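Chromosomal replication initiator protein DnaA (Helicobacter pylori, PDB 2WP0) probably starts chromosomal replication by binding the replication origin in its ATP-bound form, with domain I, the bulk of this fragment, serving oligomerization and regulator binding. Local coordinates at residues S31-N36 with V85-A90; D43-Y48 with E68-N73. One frame throughout, in Å; residues are numbered along the deposited sequence.

Contact 1: S31-N36 with V85-A90; sequences SQLKYN and VRIEVA
Leu33 and Ile87 illustrate how the two edges of a small sheet can touch across the strand that separates them. Strand 44-49 runs between strands 34-35 and 84-89 and takes the backbone hydrogen bonds of both: Lys34 pairs with Tyr48, and Arg86 and Glu88 pair with residues from Ala45 to Ala49. The outer backbones therefore stay well apart, with Leu33 CA 8.1 Å from Ile87 CA, and what bridges the interval is side chain. The longer branch of Ile87 carries CD1 across, while Leu33, just ahead of strand 34-35, answers with its own CD1 methyl. The two side chains cross at about a right angle, although how closely the two methyls approach is doubtful in detail. This is the buried, apolar side of the contact, on the face of the sheet that looks toward helix 52-71, where Ile87 also reaches Thr59.

The opposite face is looser. Asn36 OD1 comes no nearer to Glu88 OE1 than 4.2 Å, an approach of two polar oxygens rather than a bond. Asn36 is nevertheless buried, since Phe46 and Tyr48 of the middle strand pack against it; Glu88 is partly exposed, its chain extended up to CD (chi2 167°) to bring the carboxylate alongside Asn36. In the loop just before Leu33, Gln32 donates a hydrogen bond from NE2 to the backbone of another protein's chain, so this loop takes part in an interface, consistent with the role of domain I in binding regulators. A three-stranded mixed sheet with its short strand antiparallel at one edge and helices packed on one face is the framework of the KH-like domain I of DnaA.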
loop_
_atom_site.group_PDB
_atom_site.type_symbol
_atom_site.label_atom_id
_atom_site.label_comp_id
_atom_site.label_asym_id
_atom_site.label_seq_id
_atom_site.Cartn_x
_atom_site.Cartn_y
_atom_site.Cartn_z
ATOM N N SER D 31 -24.934 18.379 -25.204
ATOM C CA SER D 31 -25.176 18.367 -26.643
ATOM C C SER D 31 -25.490 16.970 -27.206
ATOM O O SER D 31 -26.222 16.834 -28.197
ATOM C CB SER D 31 -23.952 18.917 -27.347
ATOM O OG SER D 31 -22.782 18.387 -26.752
ATOM N N GLN D 32 -24.927 15.943 -26.562
ATOM C CA GLN D 32 -25.050 14.546 -26.985
ATOM C C GLN D 32 -26.352 13.880 -26.559
ATOM O O GLN D 32 -26.627 12.728 -26.914
ATOM C CB GLN D 32 -23.906 13.741 -26.391
ATOM C CG GLN D 32 -22.515 14.250 -26.730
ATOM C CD GLN D 32 -21.473 13.168 -26.534
ATOM O OE1 GLN D 32 -21.550 12.095 -27.143
ATOM N NE2 GLN D 32 -20.502 13.434 -25.677
ATOM N N LEU D 33 -27.127 14.618 -25.771
ATOM C CA LEU D 33 -28.397 14.178 -25.217
ATOM C C LEU D 33 -29.486 14.317 -26.281
ATOM O O LEU D 33 -29.462 15.255 -27.084
ATOM C CB LEU D 33 -28.719 15.093 -24.041
ATOM C CG LEU D 33 -29.267 14.525 -22.751
ATOM C CD1 LEU D 33 -28.878 13.085 -22.688
ATOM C CD2 LEU D 33 -28.672 15.317 -21.607
ATOM N N LYS D 34 -30.448 13.410 -26.318
ATOM C CA LYS D 34 -31.524 13.661 -27.253
ATOM C C LYS D 34 -32.878 13.170 -26.821
ATOM O O LYS D 34 -33.002 12.139 -26.165
ATOM C CB LYS D 34 -31.174 13.189 -28.651
ATOM C CG LYS D 34 -30.994 11.720 -28.808
ATOM C CD LYS D 34 -30.175 11.524 -30.046
ATOM C CE LYS D 34 -30.389 12.716 -30.964
ATOM N NZ LYS D 34 -29.167 13.034 -31.738
ATOM N N TYR D 35 -33.890 13.936 -27.221
ATOM C CA TYR D 35 -35.217 13.833 -26.642
ATOM C C TYR D 35 -36.035 12.659 -27.155
ATOM O O TYR D 35 -35.875 12.214 -28.298
ATOM C CB TYR D 35 -35.983 15.140 -26.841
ATOM C CG TYR D 35 -37.242 15.238 -26.006
ATOM C CD1 TYR D 35 -37.225 14.918 -24.649
ATOM C CD2 TYR D 35 -38.440 15.654 -26.570
ATOM C CE1 TYR D 35 -38.361 15.010 -23.881
ATOM C CE2 TYR D 35 -39.578 15.747 -25.811
ATOM C CZ TYR D 35 -39.537 15.426 -24.469
ATOM O OH TYR D 35 -40.687 15.518 -23.718
ATOM N N ASN D 36 -36.931 12.197 -26.289
ATOM C CA ASN D 36 -37.683 10.968 -26.482
ATOM C C ASN D 36 -39.183 11.201 -26.266
ATOM O O ASN D 36 -39.700 10.907 -25.190
ATOM C CB ASN D 36 -37.167 9.935 -25.480
ATOM C CG ASN D 36 -37.386 8.515 -25.928
ATOM O OD1 ASN D 36 -36.742 7.597 -25.420
ATOM N ND2 ASN D 36 -38.295 8.315 -26.872
ATOM N N VAL D 85 -36.757 13.483 -14.803
ATOM C CA VAL D 85 -35.969 13.217 -16.000
ATOM C C VAL D 85 -35.405 11.802 -15.965
ATOM O O VAL D 85 -34.939 11.327 -14.919
ATOM C CB VAL D 85 -34.830 14.229 -16.199
ATOM C CG1 VAL D 85 -35.381 15.637 -16.335
ATOM C CG2 VAL D 85 -33.853 14.151 -15.050
ATOM N N ARG D 86 -35.476 11.129 -17.109
ATOM C CA ARG D 86 -34.913 9.802 -17.254
ATOM C C ARG D 86 -34.134 9.768 -18.548
ATOM O O ARG D 86 -34.709 9.889 -19.621
ATOM C CB ARG D 86 -36.016 8.749 -17.295
ATOM C CG ARG D 86 -35.495 7.313 -17.423
ATOM C CD ARG D 86 -35.449 6.629 -16.046
ATOM N NE ARG D 86 -36.727 6.699 -15.349
ATOM C CZ ARG D 86 -36.927 6.346 -14.077
ATOM N NH1 ARG D 86 -35.920 5.878 -13.345
ATOM N NH2 ARG D 86 -38.143 6.465 -13.525
ATOM N N ILE D 87 -32.819 9.627 -18.447
ATOM C CA ILE D 87 -32.000 9.452 -19.642
ATOM C C ILE D 87 -31.538 7.996 -19.822
ATOM O O ILE D 87 -31.323 7.278 -18.839
ATOM C CB ILE D 87 -30.821 10.426 -19.676
ATOM C CG1 ILE D 87 -29.576 9.700 -20.161
ATOM C CG2 ILE D 87 -30.591 11.047 -18.316
ATOM C CD1 ILE D 87 -28.571 10.618 -20.743
ATOM N N GLU D 88 -31.414 7.566 -21.076
ATOM C CA GLU D 88 -31.117 6.175 -21.387
ATOM C C GLU D 88 -30.101 6.059 -22.504
ATOM O O GLU D 88 -29.711 7.056 -23.087
ATOM C CB GLU D 88 -32.385 5.471 -21.839
ATOM C CG GLU D 88 -33.357 5.119 -20.739
ATOM C CD GLU D 88 -34.718 4.719 -21.296
ATOM O OE1 GLU D 88 -35.316 5.531 -22.035
ATOM O OE2 GLU D 88 -35.193 3.597 -21.009
ATOM N N VAL D 89 -29.686 4.830 -22.808
ATOM C CA VAL D 89 -28.858 4.561 -23.993
ATOM C C VAL D 89 -29.763 4.232 -25.193
ATOM O O VAL D 89 -30.931 3.876 -25.012
ATOM C CB VAL D 89 -27.816 3.424 -23.742
ATOM C CG1 VAL D 89 -26.757 3.401 -24.838
ATOM C CG2 VAL D 89 -27.150 3.600 -22.395
ATOM N N ALA D 90 -29.217 4.314 -26.405
ATOM C CA ALA D 90 -30.036 4.390 -27.620
ATOM C C ALA D 90 -30.707 3.107 -28.180
ATOM O O ALA D 90 -31.932 3.028 -28.232
ATOM C CB ALA D 90 -29.275 5.139 -28.704
#

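Contact 2: D43-Y48 with E68-N73; sequences DIAFFY and EILSQN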
loop_
_atom_site.group_PDB
_atom_site.type_symbol
_atom_site.label_atom_id
_atom_site.label_comp_id
_atom_site.label_asym_id
_atom_site.label_seq_id
_atom_site.Cartn_x
_atom_site.Cartn_y
_atom_site.Cartn_z
ATOM N N ASP D 43 -45.171 14.060 -16.873
ATOM C CA ASP D 43 -44.587 14.092 -15.538
ATOM C C ASP D 43 -43.137 13.584 -15.593
ATOM O O ASP D 43 -42.416 13.644 -14.596
ATOM C CB ASP D 43 -45.436 13.279 -14.539
ATOM C CG ASP D 43 -45.353 11.768 -14.773
ATOM O OD1 ASP D 43 -44.221 11.242 -14.912
ATOM O OD2 ASP D 43 -46.409 11.092 -14.779
ATOM N N ILE D 44 -42.736 13.070 -16.761
ATOM C CA ILE D 44 -41.344 12.715 -17.028
ATOM C C ILE D 44 -40.902 13.190 -18.398
ATOM O O ILE D 44 -41.706 13.277 -19.326
ATOM C CB ILE D 44 -41.080 11.192 -17.046
ATOM C CG1 ILE D 44 -41.746 10.461 -15.896
ATOM C CG2 ILE D 44 -39.579 10.902 -16.988
ATOM C CD1 ILE D 44 -41.372 9.009 -15.884
ATOM N N ALA D 45 -39.607 13.468 -18.516
ATOM C CA ALA D 45 -38.955 13.643 -19.813
ATOM C C ALA D 45 -37.918 12.535 -20.031
ATOM O O ALA D 45 -37.131 12.217 -19.140
ATOM C CB ALA D 45 -38.304 15.022 -19.919
ATOM N N PHE D 46 -37.939 11.937 -21.212
ATOM C CA PHE D 46 -36.965 10.917 -21.549
ATOM C C PHE D 46 -35.962 11.451 -22.562
ATOM O O PHE D 46 -36.338 12.077 -23.552
ATOM C CB PHE D 46 -37.658 9.661 -22.091
ATOM C CG PHE D 46 -38.207 8.767 -21.023
ATOM C CD1 PHE D 46 -37.405 7.820 -20.411
ATOM C CD2 PHE D 46 -39.526 8.874 -20.624
ATOM C CE1 PHE D 46 -37.912 6.995 -19.418
ATOM C CE2 PHE D 46 -40.037 8.050 -19.633
ATOM C CZ PHE D 46 -39.229 7.113 -19.029
ATOM N N PHE D 47 -34.683 11.217 -22.293
ATOM C CA PHE D 47 -33.624 11.537 -23.234
ATOM C C PHE D 47 -32.802 10.293 -23.516
ATOM O O PHE D 47 -32.727 9.371 -22.693
ATOM C CB PHE D 47 -32.702 12.632 -22.692
ATOM C CG PHE D 47 -33.433 13.805 -22.159
ATOM C CD1 PHE D 47 -33.732 13.892 -20.814
ATOM C CD2 PHE D 47 -33.867 14.803 -23.002
ATOM C CE1 PHE D 47 -34.439 14.973 -20.310
ATOM C CE2 PHE D 47 -34.577 15.884 -22.509
ATOM C CZ PHE D 47 -34.861 15.970 -21.157
ATOM N N TYR D 48 -32.187 10.285 -24.689
ATOM C CA TYR D 48 -31.227 9.266 -25.039
ATOM C C TYR D 48 -29.820 9.839 -24.942
ATOM O O TYR D 48 -29.582 10.997 -25.263
ATOM C CB TYR D 48 -31.488 8.753 -26.450
ATOM C CG TYR D 48 -32.621 7.762 -26.545
ATOM C CD1 TYR D 48 -32.631 6.607 -25.765
ATOM C CD2 TYR D 48 -33.672 7.963 -27.431
ATOM C CE1 TYR D 48 -33.664 5.677 -25.858
ATOM C CE2 TYR D 48 -34.713 7.040 -27.538
ATOM C CZ TYR D 48 -34.702 5.897 -26.748
ATOM O OH TYR D 48 -35.729 4.981 -26.858
ATOM N N GLU D 68 -34.742 20.170 -12.258
ATOM C CA GLU D 68 -34.902 21.582 -11.933
ATOM C C GLU D 68 -35.334 22.391 -13.148
ATOM O O GLU D 68 -36.512 22.664 -13.341
ATOM C CB GLU D 68 -33.578 22.121 -11.396
ATOM C CG GLU D 68 -33.606 23.568 -10.979
ATOM C CD GLU D 68 -32.594 23.852 -9.887
ATOM O OE1 GLU D 68 -31.373 23.869 -10.161
ATOM O OE2 GLU D 68 -33.021 24.042 -8.731
ATOM N N ILE D 69 -34.353 22.769 -13.959
ATOM C CA ILE D 69 -34.572 23.433 -15.246
ATOM C C ILE D 69 -35.918 23.121 -15.920
ATOM O O ILE D 69 -36.607 24.033 -16.378
ATOM C CB ILE D 69 -33.440 23.084 -16.228
ATOM C CG1 ILE D 69 -32.107 23.646 -15.724
ATOM C CG2 ILE D 69 -33.787 23.571 -17.634
ATOM C CD1 ILE D 69 -30.970 23.427 -16.672
ATOM N N LEU D 70 -36.277 21.837 -15.984
ATOM C CA LEU D 70 -37.527 21.406 -16.609
ATOM C C LEU D 70 -38.779 21.852 -15.845
ATOM O O LEU D 70 -39.698 22.434 -16.440
ATOM C CB LEU D 70 -37.549 19.891 -16.788
ATOM C CG LEU D 70 -36.786 19.314 -17.975
ATOM C CD1 LEU D 70 -37.082 17.823 -18.142
ATOM C CD2 LEU D 70 -37.146 20.079 -19.235
ATOM N N SER D 71 -38.817 21.573 -14.538
ATOM C CA SER D 71 -39.949 21.951 -13.686
ATOM C C SER D 71 -40.207 23.454 -13.704
ATOM O O SER D 71 -41.354 23.902 -13.633
ATOM C CB SER D 71 -39.702 21.519 -12.242
ATOM O OG SER D 71 -39.482 20.129 -12.148
ATOM N N GLN D 72 -39.127 24.224 -13.787
ATOM C CA GLN D 72 -39.190 25.675 -13.729
ATOM C C GLN D 72 -39.557 26.303 -15.079
ATOM O O GLN D 72 -39.625 27.533 -15.193
ATOM C CB GLN D 72 -37.847 26.230 -13.245
ATOM C CG GLN D 72 -37.796 27.738 -13.182
ATOM C CD GLN D 72 -36.485 28.281 -13.683
ATOM O OE1 GLN D 72 -35.468 27.576 -13.685
ATOM N NE2 GLN D 72 -36.493 29.542 -14.114
ATOM N N ASN D 73 -39.801 25.472 -16.095
ATOM C CA ASN D 73 -40.181 25.975 -17.419
ATOM C C ASN D 73 -41.365 25.253 -18.082
ATOM O O ASN D 73 -41.659 24.100 -17.770
ATOM C CB ASN D 73 -38.968 25.979 -18.352
ATOM C CG ASN D 73 -38.111 27.224 -18.194
ATOM O OD1 ASN D 73 -38.554 28.337 -18.478
ATOM N ND2 ASN D 73 -36.877 27.041 -17.744
#
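Leu70 meets Ala45 and Phe47 through a single methyl, a compact example of a helix packing on a strand by one projecting side chain. Its CG sits beside the backbone N and anti to the carbonyl carbon (chi1 -80°), and the next torsion carries CD1 on in an extended line away from CA (chi2 -171°). That combination makes CD1 the leading atom: it lies 3.5 Å from Ala45 CB, whereas Leu70 CD2 is 5.2 Å from the same Ala45 CB. The small side chain of Ala45 is consistent with the close approach of helix and sheet, CA of Ala45 lying 8.5 Å from CA of Leu70.

Phe47, two residues along the strand and so on the same side of the sheet, receives the same methyl differently. Its CG also stands anti to the carbonyl carbon (chi1 -49°), which turns the ring off the strand toward Leu70, coming from the opposite direction. CD1 of Leu70 reaches the rim of the ring, near its plane, 4.2 Å from CZ of Phe47; Val85 and Ile11 also pack on this side chain. The strand and helix belong to the beta-alpha-beta unit formed by strand 44-49, helix 52-71 and strand 84-89, and Leu70 lies near the end of its helix, where it also touches Val83 and Val85 in the returning chain.

Beyond Ser71 the helix ends. Gln72 N still bonds Glu68 O at 3.1 Å, but Asn73 N turns back to Leu70 O, a shorter backward step along the chain. The side chain of Asn73 folds over the same end, where its ND2 makes a weak hydrogen bond to Ile69 O at 3.3 Å, and Ser71 OG is bonded to Lys67 O one turn back.

In the fold
From the N terminus the chain first forms helices 6-16 and 23-30, then enters 31-36, the first half of contact 1. Strand 44-49 follows and supplies the near side of contact 2. That contact closes the shorter loop, when the end of helix 52-71 returns over the strand at 68-73. Strand 84-89 then completes contact 1 and closes the longer loop, so contact 2 is nested inside contact 1 and the two do not cross. Their centres lie 11 Å apart, and strand 44-49 is their common ground, spanned by one and packed on in the other. Contact 1 thus links the two edges of the sheet, and contact 2 packs the end of the helix against the middle strand.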